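Local coordinates for protein oxidoreductase, short-chain dehydrogenase/reductase family (Aeromonas hydrophila subsp. hydrophila, PDB 3L6E) that probably catalyses the nucleotide-dependent reduction of 3-dehydrosphinganine in sphingolipid metabolism as a short-chain dehydrogenase/reductase, at residues A[18-23]-A[45-50]; A[31-36]-A[69-74]; A[80-85]-A[209-214]. All coordinates share one frame; numbering follows the deposited sequence.

Interaction 1: A[18-23]-A[45-50]. Unlike the reference sequence in segment 45-50: L45 (reference Glu), N49 (reference Lys).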
loop_
_atom_site.group_PDB
_atom_site.type_symbol
_atom_site.label_atom_id
_atom_site.label_comp_id
_atom_site.label_asym_id
_atom_site.label_seq_id
_atom_site.Cartn_x
_atom_site.Cartn_y
_atom_site.Cartn_z
ATOM N N ALA A 18 4.526 -14.744 10.891
ATOM C CA ALA A 18 4.023 -13.472 11.414
ATOM C C ALA A 18 2.600 -13.169 10.923
ATOM O O ALA A 18 1.754 -12.688 11.680
ATOM C CB ALA A 18 4.979 -12.309 11.056
ATOM N N LEU A 19 2.357 -13.421 9.645
ATOM C CA LEU A 19 1.040 -13.208 9.075
ATOM C C LEU A 19 0.018 -14.135 9.715
ATOM O O LEU A 19 -1.085 -13.706 9.985
ATOM C CB LEU A 19 1.043 -13.393 7.557
ATOM C CG LEU A 19 1.744 -12.352 6.666
ATOM C CD1 LEU A 19 2.084 -12.959 5.323
ATOM C CD2 LEU A 19 0.909 -11.092 6.483
ATOM N N THR A 20 0.391 -15.397 9.953
ATOM C CA THR A 20 -0.513 -16.376 10.546
ATOM C C THR A 20 -0.880 -15.932 11.942
ATOM O O THR A 20 -2.054 -15.896 12.286
ATOM C CB THR A 20 0.075 -17.793 10.597
ATOM O OG1 THR A 20 0.337 -18.255 9.276
ATOM C CG2 THR A 20 -0.900 -18.784 11.267
ATOM N N ILE A 21 0.136 -15.585 12.735
ATOM C CA ILE A 21 -0.046 -15.091 14.092
ATOM C C ILE A 21 -0.990 -13.893 14.130
ATOM O O ILE A 21 -1.893 -13.837 14.963
ATOM C CB ILE A 21 1.306 -14.746 14.789
ATOM C CG1 ILE A 21 2.203 -15.988 14.863
ATOM C CG2 ILE A 21 1.048 -14.131 16.184
ATOM C CD1 ILE A 21 3.590 -15.765 15.413
ATOM N N GLY A 22 -0.782 -12.955 13.208
ATOM C CA GLY A 22 -1.527 -11.697 13.175
ATOM C C GLY A 22 -2.996 -11.860 12.871
ATOM O O GLY A 22 -3.832 -11.191 13.480
ATOM N N LEU A 23 -3.306 -12.740 11.918
ATOM C CA LEU A 23 -4.682 -13.063 11.540
ATOM C C LEU A 23 -5.388 -13.821 12.660
ATOM O O LEU A 23 -6.594 -13.675 12.857
ATOM C CB LEU A 23 -4.698 -13.910 10.256
ATOM C CG LEU A 23 -4.266 -13.279 8.926
ATOM C CD1 LEU A 23 -3.706 -14.314 7.957
ATOM C CD2 LEU A 23 -5.394 -12.486 8.273
ATOM N N LEU A 45 1.436 -25.910 18.066
ATOM C CA LEU A 45 1.726 -25.876 19.510
ATOM C C LEU A 45 1.513 -24.475 20.090
ATOM O O LEU A 45 1.025 -24.318 21.211
ATOM C CB LEU A 45 3.171 -26.341 19.761
ATOM C CG LEU A 45 3.562 -26.994 21.094
ATOM C CD1 LEU A 45 4.342 -28.284 20.854
ATOM C CD2 LEU A 45 4.359 -26.046 21.988
ATOM N N LEU A 46 1.875 -23.456 19.316
ATOM C CA LEU A 46 1.697 -22.074 19.748
ATOM C C LEU A 46 0.241 -21.598 19.681
ATOM O O LEU A 46 -0.216 -20.914 20.587
ATOM C CB LEU A 46 2.603 -21.129 18.942
ATOM C CG LEU A 46 2.570 -19.626 19.267
ATOM C CD1 LEU A 46 3.332 -19.293 20.554
ATOM C CD2 LEU A 46 3.118 -18.809 18.110
ATOM N N LEU A 47 -0.478 -21.960 18.620
ATOM C CA LEU A 47 -1.769 -21.334 18.330
ATOM C C LEU A 47 -2.973 -22.266 18.466
ATOM O O LEU A 47 -4.126 -21.800 18.447
ATOM C CB LEU A 47 -1.757 -20.642 16.956
ATOM C CG LEU A 47 -0.613 -19.655 16.657
ATOM C CD1 LEU A 47 -0.539 -19.320 15.155
ATOM C CD2 LEU A 47 -0.689 -18.384 17.518
ATOM N N GLY A 48 -2.697 -23.564 18.604
ATOM C CA GLY A 48 -3.710 -24.566 18.937
ATOM C C GLY A 48 -4.815 -24.721 17.906
ATOM O O GLY A 48 -4.540 -24.889 16.713
ATOM N N ASN A 49 -6.061 -24.652 18.377
ATOM C CA ASN A 49 -7.238 -24.950 17.557
ATOM C C ASN A 49 -7.630 -23.844 16.576
ATOM O O ASN A 49 -8.571 -23.997 15.802
ATOM C CB ASN A 49 -8.436 -25.393 18.429
ATOM C CG ASN A 49 -8.864 -24.348 19.472
ATOM O OD1 ASN A 49 -10.023 -24.327 19.889
ATOM N ND2 ASN A 49 -7.937 -23.504 19.911
ATOM N N ALA A 50 -6.881 -22.748 16.606
ATOM C CA ALA A 50 -7.055 -21.643 15.685
ATOM C C ALA A 50 -6.484 -21.951 14.292
ATOM O O ALA A 50 -6.798 -21.266 13.322
ATOM C CB ALA A 50 -6.414 -20.393 16.254
#
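I21 and L47 bring the two backbones nearest each other, with 7.7 Å between I21 CA and L47 CA, so helix 14-25 and the end of helix 37-47 meet through side chains with no hydrogen bond across. Both are helices of the Rossmann fold: the first follows the glycine-rich loop, the second follows strand 29-34. Segment 45-50 leaves the second helix at G48, whose phi is positive; the chain then turns, and A50 joins V30 by backbone hydrogen bonding at the start of strand 51-55.

The contact is purely apolar and involves four residues. L47 does most of the reaching: its CB points at segment 18-23, and its CG stands anti to the carbonyl carbon (chi1 -52°). The L47 and T20 side chains cross obliquely. T20 CG2 is placed opposite its own backbone N, while T20 OG1 is hydrogen-bonded to G16 O one turn earlier in the helix. That bond fixes the rotation of the side chain and presents a methyl, not the hydroxyl, to L47. The T20 methyl also packs on selenomethionine M32 of strand 29-34, so the inner end of the contact rests on the sheet. Farther out, toward solvent, I21 meets L46 at about a right angle: the ends of the two side chains approach to 4.1 Å between I21 CD1 and L46 CD2. L47 CD1 serves both neighbours on helix 14-25, lying 3.9 Å from T20 CG2 and 4.3 Å from I21 CG1.

Interaction 2: A[31-36]-A[69-74]. With SO4 (sulfate ion), chain C.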
loop_
_atom_site.group_PDB
_atom_site.type_symbol
_atom_site.label_atom_id
_atom_site.label_comp_id
_atom_site.label_asym_id
_atom_site.label_seq_id
_atom_site.Cartn_x
_atom_site.Cartn_y
_atom_site.Cartn_z
ATOM N N SER A 31 -5.668 -21.937 7.805
ATOM C CA SER A 31 -5.114 -23.172 7.270
ATOM C C SER A 31 -3.686 -22.885 6.806
ATOM O O SER A 31 -3.473 -22.195 5.793
ATOM C CB SER A 31 -5.951 -23.687 6.107
ATOM O OG SER A 31 -7.151 -24.251 6.576
HETATM N N MSE A 32 -2.719 -23.375 7.568
HETATM C CA MSE A 32 -1.309 -23.114 7.262
HETATM C C MSE A 32 -0.785 -24.137 6.263
HETATM O O MSE A 32 -0.810 -25.330 6.532
HETATM C CB MSE A 32 -0.467 -23.166 8.541
HETATM C CG MSE A 32 -0.981 -22.286 9.666
HETATM SE SE MSE A 32 0.107 -22.422 11.277
HETATM C CE MSE A 32 -0.010 -24.338 11.595
HETATM N N MSE A 33 -0.308 -23.681 5.116
HETATM C CA MSE A 33 0.343 -24.599 4.175
HETATM C C MSE A 33 1.840 -24.352 4.088
HETATM O O MSE A 33 2.267 -23.213 3.939
HETATM C CB MSE A 33 -0.278 -24.498 2.789
HETATM C CG MSE A 33 -1.753 -24.893 2.771
HETATM SE SE MSE A 33 -2.476 -24.744 0.980
HETATM C CE MSE A 33 -4.352 -25.133 1.423
ATOM N N GLY A 34 2.622 -25.427 4.182
ATOM C CA GLY A 34 4.068 -25.321 4.143
ATOM C C GLY A 34 4.776 -26.616 3.808
ATOM O O GLY A 34 4.230 -27.707 3.973
ATOM N N ARG A 35 6.000 -26.482 3.314
ATOM C CA ARG A 35 6.841 -27.627 2.945
ATOM C C ARG A 35 7.502 -28.277 4.161
ATOM O O ARG A 35 7.873 -29.448 4.116
ATOM C CB ARG A 35 7.937 -27.149 1.991
ATOM C CG ARG A 35 7.779 -27.569 0.551
ATOM C CD ARG A 35 8.819 -28.619 0.183
ATOM N NE ARG A 35 8.398 -29.985 0.503
ATOM C CZ ARG A 35 9.031 -31.085 0.093
ATOM N NH1 ARG A 35 10.129 -30.999 -0.661
ATOM N NH2 ARG A 35 8.564 -32.277 0.437
ATOM N N ARG A 36 7.648 -27.511 5.238
ATOM C CA ARG A 36 8.460 -27.904 6.390
ATOM C C ARG A 36 7.611 -28.201 7.613
ATOM O O ARG A 36 7.184 -27.280 8.327
ATOM C CB ARG A 36 9.474 -26.802 6.725
ATOM C CG ARG A 36 10.664 -26.735 5.790
ATOM C CD ARG A 36 11.504 -25.502 6.077
ATOM N NE ARG A 36 10.855 -24.268 5.645
ATOM C CZ ARG A 36 11.375 -23.055 5.802
ATOM N NH1 ARG A 36 10.722 -21.977 5.369
ATOM N NH2 ARG A 36 12.552 -22.919 6.392
ATOM N N ALA A 69 -8.101 -29.292 -0.479
ATOM C CA ALA A 69 -9.222 -30.134 -0.081
ATOM C C ALA A 69 -9.292 -30.332 1.432
ATOM O O ALA A 69 -10.381 -30.341 2.005
ATOM C CB ALA A 69 -9.174 -31.502 -0.797
ATOM N N ALA A 70 -8.130 -30.492 2.069
ATOM C CA ALA A 70 -8.056 -30.593 3.522
ATOM C C ALA A 70 -8.379 -29.242 4.179
ATOM O O ALA A 70 -9.098 -29.186 5.188
ATOM C CB ALA A 70 -6.677 -31.106 3.960
ATOM N N ALA A 71 -7.863 -28.159 3.595
ATOM C CA ALA A 71 -8.134 -26.811 4.116
ATOM C C ALA A 71 -9.636 -26.482 4.131
ATOM O O ALA A 71 -10.189 -26.094 5.172
ATOM C CB ALA A 71 -7.385 -25.774 3.332
ATOM N N VAL A 72 -10.281 -26.613 2.975
ATOM C CA VAL A 72 -11.725 -26.458 2.883
ATOM C C VAL A 72 -12.436 -27.449 3.819
ATOM O O VAL A 72 -13.406 -27.086 4.487
ATOM C CB VAL A 72 -12.214 -26.613 1.431
ATOM C CG1 VAL A 72 -13.738 -26.801 1.381
ATOM C CG2 VAL A 72 -11.787 -25.398 0.600
ATOM N N GLU A 73 -11.932 -28.679 3.895
ATOM C CA GLU A 73 -12.486 -29.681 4.810
ATOM C C GLU A 73 -12.545 -29.155 6.249
ATOM O O GLU A 73 -13.554 -29.333 6.939
ATOM C CB GLU A 73 -11.674 -30.980 4.735
ATOM C CG GLU A 73 -12.026 -32.053 5.780
ATOM C CD GLU A 73 -11.129 -33.289 5.695
ATOM O OE1 GLU A 73 -11.476 -34.321 6.322
ATOM O OE2 GLU A 73 -10.081 -33.238 5.003
ATOM N N TRP A 74 -11.473 -28.490 6.682
ATOM C CA TRP A 74 -11.333 -28.060 8.074
ATOM C C TRP A 74 -11.926 -26.676 8.368
ATOM O O TRP A 74 -12.456 -26.444 9.456
ATOM C CB TRP A 74 -9.860 -28.126 8.493
ATOM C CG TRP A 74 -9.548 -27.517 9.830
ATOM C CD1 TRP A 74 -9.542 -28.147 11.038
ATOM C CD2 TRP A 74 -9.179 -26.152 10.086
ATOM N NE1 TRP A 74 -9.206 -27.258 12.032
ATOM C CE2 TRP A 74 -8.969 -26.030 11.472
ATOM C CE3 TRP A 74 -9.003 -25.023 9.273
ATOM C CZ2 TRP A 74 -8.589 -24.824 12.069
ATOM C CZ3 TRP A 74 -8.617 -23.823 9.869
ATOM C CH2 TRP A 74 -8.414 -23.735 11.247
HETATM S S SO4 C . 7.524 -23.345 4.160
HETATM O O1 SO4 C . 8.229 -24.197 5.107
HETATM O O2 SO4 C . 7.196 -24.078 2.940
HETATM O O3 SO4 C . 6.301 -22.943 4.842
HETATM O O4 SO4 C . 8.370 -22.195 3.820
#
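S31 OG stands anti to the carbonyl carbon (chi1 -75°) and W74 CG anti to the backbone N (chi1 171°), and these two rotations bring the serine hydroxyl against the six-membered ring of the indole. S31 OG lies 3.4 Å from W74 CE3, an oblique approach without a hydrogen bond; the hydroxyl is instead bonded to H5 on the neighbouring strand 5-9. On its other flank sits alanine, with A71 CB 3.6 Å from S31 OG. M33, a selenomethionine, runs extended beyond CG from the same face of the strand, and its methyl reaches the same alanine, M33 CE to A71 CB measuring 3.6 Å. The small side chain of A71 lets helix and strand come close: S31 CA and A71 CA are 5.7 Å apart.

Strand 31-34 and helix 69-74 run nearly antiparallel, at 165°, with their axes 9.1 Å apart at closest approach. This is helix 61-75 of the Rossmann fold laid against the sheet, where A71 also touches I7 and I54 of the two flanking strands.

Just past the strand the chain holds a sulfate, probably from the crystallisation liquor. R35 N gives a nearly straight bond to SO4 O2 at 2.7 Å. The R36 guanidinium receives the ion at its edge with the sulfur in plane, R36 NE being 2.7 Å from SO4 O1 and R36 NH1 2.8 Å from SO4 O4. G12 N of the glycine-rich loop adds a further bond. Backbone N-H groups and an arginine gathered round an anion at the end of this second strand suggest a phosphate-binding site, consistent with recognition of the 2'-phosphate of NADP(H), as in NADP-dependent relatives.

Interaction 3: A[80-85]-A[209-214]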
loop_
_atom_site.group_PDB
_atom_site.type_symbol
_atom_site.label_atom_id
_atom_site.label_comp_id
_atom_site.label_asym_id
_atom_site.label_seq_id
_atom_site.Cartn_x
_atom_site.Cartn_y
_atom_site.Cartn_z
ATOM N N LEU A 80 -9.773 -15.466 2.284
ATOM C CA LEU A 80 -8.484 -14.941 1.841
ATOM C C LEU A 80 -7.491 -16.061 1.635
ATOM O O LEU A 80 -7.326 -16.930 2.502
ATOM C CB LEU A 80 -7.935 -13.887 2.825
ATOM C CG LEU A 80 -6.460 -13.452 2.760
ATOM C CD1 LEU A 80 -6.144 -12.757 1.451
ATOM C CD2 LEU A 80 -6.063 -12.558 3.955
ATOM N N VAL A 81 -6.872 -16.056 0.455
ATOM C CA VAL A 81 -5.736 -16.908 0.173
ATOM C C VAL A 81 -4.512 -16.005 0.112
ATOM O O VAL A 81 -4.398 -15.111 -0.737
ATOM C CB VAL A 81 -5.909 -17.773 -1.099
ATOM C CG1 VAL A 81 -4.651 -18.630 -1.338
ATOM C CG2 VAL A 81 -7.089 -18.717 -0.924
ATOM N N LEU A 82 -3.626 -16.225 1.072
ATOM C CA LEU A 82 -2.429 -15.437 1.216
ATOM C C LEU A 82 -1.291 -16.295 0.734
ATOM O O LEU A 82 -0.903 -17.257 1.394
ATOM C CB LEU A 82 -2.225 -15.057 2.675
ATOM C CG LEU A 82 -1.973 -13.586 2.981
ATOM C CD1 LEU A 82 -1.566 -13.406 4.431
ATOM C CD2 LEU A 82 -0.924 -13.023 2.064
ATOM N N HIS A 83 -0.790 -15.985 -0.448
ATOM C CA HIS A 83 0.279 -16.783 -1.005
ATOM C C HIS A 83 1.632 -16.149 -0.722
ATOM O O HIS A 83 1.918 -15.038 -1.174
ATOM C CB HIS A 83 0.091 -17.039 -2.497
ATOM C CG HIS A 83 1.104 -17.986 -3.062
ATOM N ND1 HIS A 83 2.080 -17.591 -3.951
ATOM C CD2 HIS A 83 1.324 -19.297 -2.823
ATOM C CE1 HIS A 83 2.847 -18.623 -4.246
ATOM N NE2 HIS A 83 2.413 -19.667 -3.571
ATOM N N CYS A 84 2.439 -16.855 0.058
ATOM C CA CYS A 84 3.793 -16.440 0.364
ATOM C C CYS A 84 4.770 -17.298 -0.406
ATOM O O CYS A 84 5.237 -18.302 0.109
ATOM C CB CYS A 84 4.067 -16.567 1.855
ATOM S SG CYS A 84 3.098 -15.452 2.825
ATOM N N ALA A 85 5.065 -16.907 -1.649
ATOM C CA ALA A 85 6.012 -17.668 -2.471
ATOM C C ALA A 85 7.387 -17.728 -1.808
ATOM O O ALA A 85 8.153 -18.654 -2.061
ATOM C CB ALA A 85 6.111 -17.094 -3.872
ATOM N N ASP A 209 -3.218 -4.782 7.879
ATOM C CA ASP A 209 -4.019 -3.563 7.853
ATOM C C ASP A 209 -4.489 -3.308 6.426
ATOM O O ASP A 209 -5.629 -2.963 6.201
ATOM C CB ASP A 209 -3.265 -2.348 8.381
ATOM C CG ASP A 209 -3.104 -2.360 9.882
ATOM O OD1 ASP A 209 -3.522 -3.336 10.532
ATOM O OD2 ASP A 209 -2.552 -1.378 10.421
ATOM N N ALA A 210 -3.599 -3.477 5.466
ATOM C CA ALA A 210 -3.948 -3.229 4.086
ATOM C C ALA A 210 -5.040 -4.217 3.620
ATOM O O ALA A 210 -5.874 -3.870 2.813
ATOM C CB ALA A 210 -2.721 -3.318 3.214
ATOM N N LEU A 211 -5.043 -5.436 4.148
ATOM C CA LEU A 211 -6.017 -6.432 3.710
ATOM C C LEU A 211 -7.371 -6.356 4.430
ATOM O O LEU A 211 -8.230 -7.197 4.198
ATOM C CB LEU A 211 -5.441 -7.843 3.839
ATOM C CG LEU A 211 -4.347 -8.239 2.856
ATOM C CD1 LEU A 211 -3.687 -9.541 3.304
ATOM C CD2 LEU A 211 -4.919 -8.333 1.429
ATOM N N GLU A 212 -7.547 -5.375 5.309
ATOM C CA GLU A 212 -8.826 -5.168 5.999
ATOM C C GLU A 212 -9.934 -4.802 5.005
ATOM O O GLU A 212 -9.736 -3.960 4.135
ATOM C CB GLU A 212 -8.710 -4.048 7.041
ATOM C CG GLU A 212 -7.953 -4.407 8.310
ATOM C CD GLU A 212 -8.804 -5.150 9.331
ATOM O OE1 GLU A 212 -9.930 -4.685 9.635
ATOM O OE2 GLU A 212 -8.325 -6.197 9.841
ATOM N N ALA A 213 -11.100 -5.424 5.151
ATOM C CA ALA A 213 -12.251 -5.110 4.300
ATOM C C ALA A 213 -12.854 -3.738 4.631
ATOM O O ALA A 213 -12.999 -3.388 5.785
ATOM C CB ALA A 213 -13.319 -6.201 4.420
ATOM N N ARG A 214 -13.185 -2.966 3.601
ATOM C CA ARG A 214 -13.937 -1.715 3.753
ATOM C C ARG A 214 -15.003 -1.689 2.647
ATOM O O ARG A 214 -14.873 -2.404 1.644
ATOM C CB ARG A 214 -13.016 -0.483 3.690
ATOM C CG ARG A 214 -11.843 -0.510 4.685
ATOM C CD ARG A 214 -11.220 0.870 4.929
ATOM N NE ARG A 214 -9.958 0.754 5.664
ATOM C CZ ARG A 214 -9.861 0.744 6.991
ATOM N NH1 ARG A 214 -10.952 0.849 7.745
ATOM N NH2 ARG A 214 -8.675 0.613 7.566
#
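L211 spans the gap to L80 and L82 with its side chain alone, since the closest pair of CA atoms, L80 CA and L211 CA, are 9.1 Å apart. From L211 CB, which points at the strand, the closest group is L80 CD2 at 4.8 Å. The first torsion, -71°, sets L211 CG anti to the carbonyl carbon; L211 CG is likewise 4.8 Å from L80 CD2, so neither of these carbons is in tight contact. One methyl, L211 CD2, turns toward the other branch of the same leucine and stops 4.6 Å from L80 CD1. The other methyl makes the main contact, L211 CD1 resting 3.9 Å from L80 CD2, and the two side chains cross at about a right angle.

Strand 80-84 is the fourth strand in chain order of the Rossmann sheet and lies beside strand 5-9 near its middle. Its even-numbered residues L80 and L82 face the helical layer containing 14-25 and 200-210, while V81 and H83 face helix 98-123 on the other side. L211 follows directly on helix 200-210, in the loop that leads to strand 217-226.

The same methyl also comes near L82, with L211 CD1 4.4 Å from L82 CG, a loose apolar approach. L82 continues past it to pack on L19 of helix 14-25. Two residues before L211, D209 forms a salt bridge with R26, and three residues after it R214 reaches the second subunit, where its NH2 is salt-bridged to D209 of that subunit and its guanidinium lies in a cation-pi contact with Y206 of that subunit.

In the fold
All three contacts belong to one Rossmann fold with one parallel sheet. Interactions 1 and 2 alternate along the chain and have centres about 14 Å apart; strand 29-34, part of interaction 2, carries helices 14-25 and 37-47 on one face and helix 61-75 on the other. They touch where T20 meets M32 and where W74 lies against N49 and A50. Interaction 3 comes later, its centre about 15 Å from interaction 1, and meets it through L19 and L23 packed on strand 80-84. Interactions 2 and 3 do not touch, with centres about 17 Å apart. The series leads from the probable nucleotide-binding half, past the central strands, to the dimer interface.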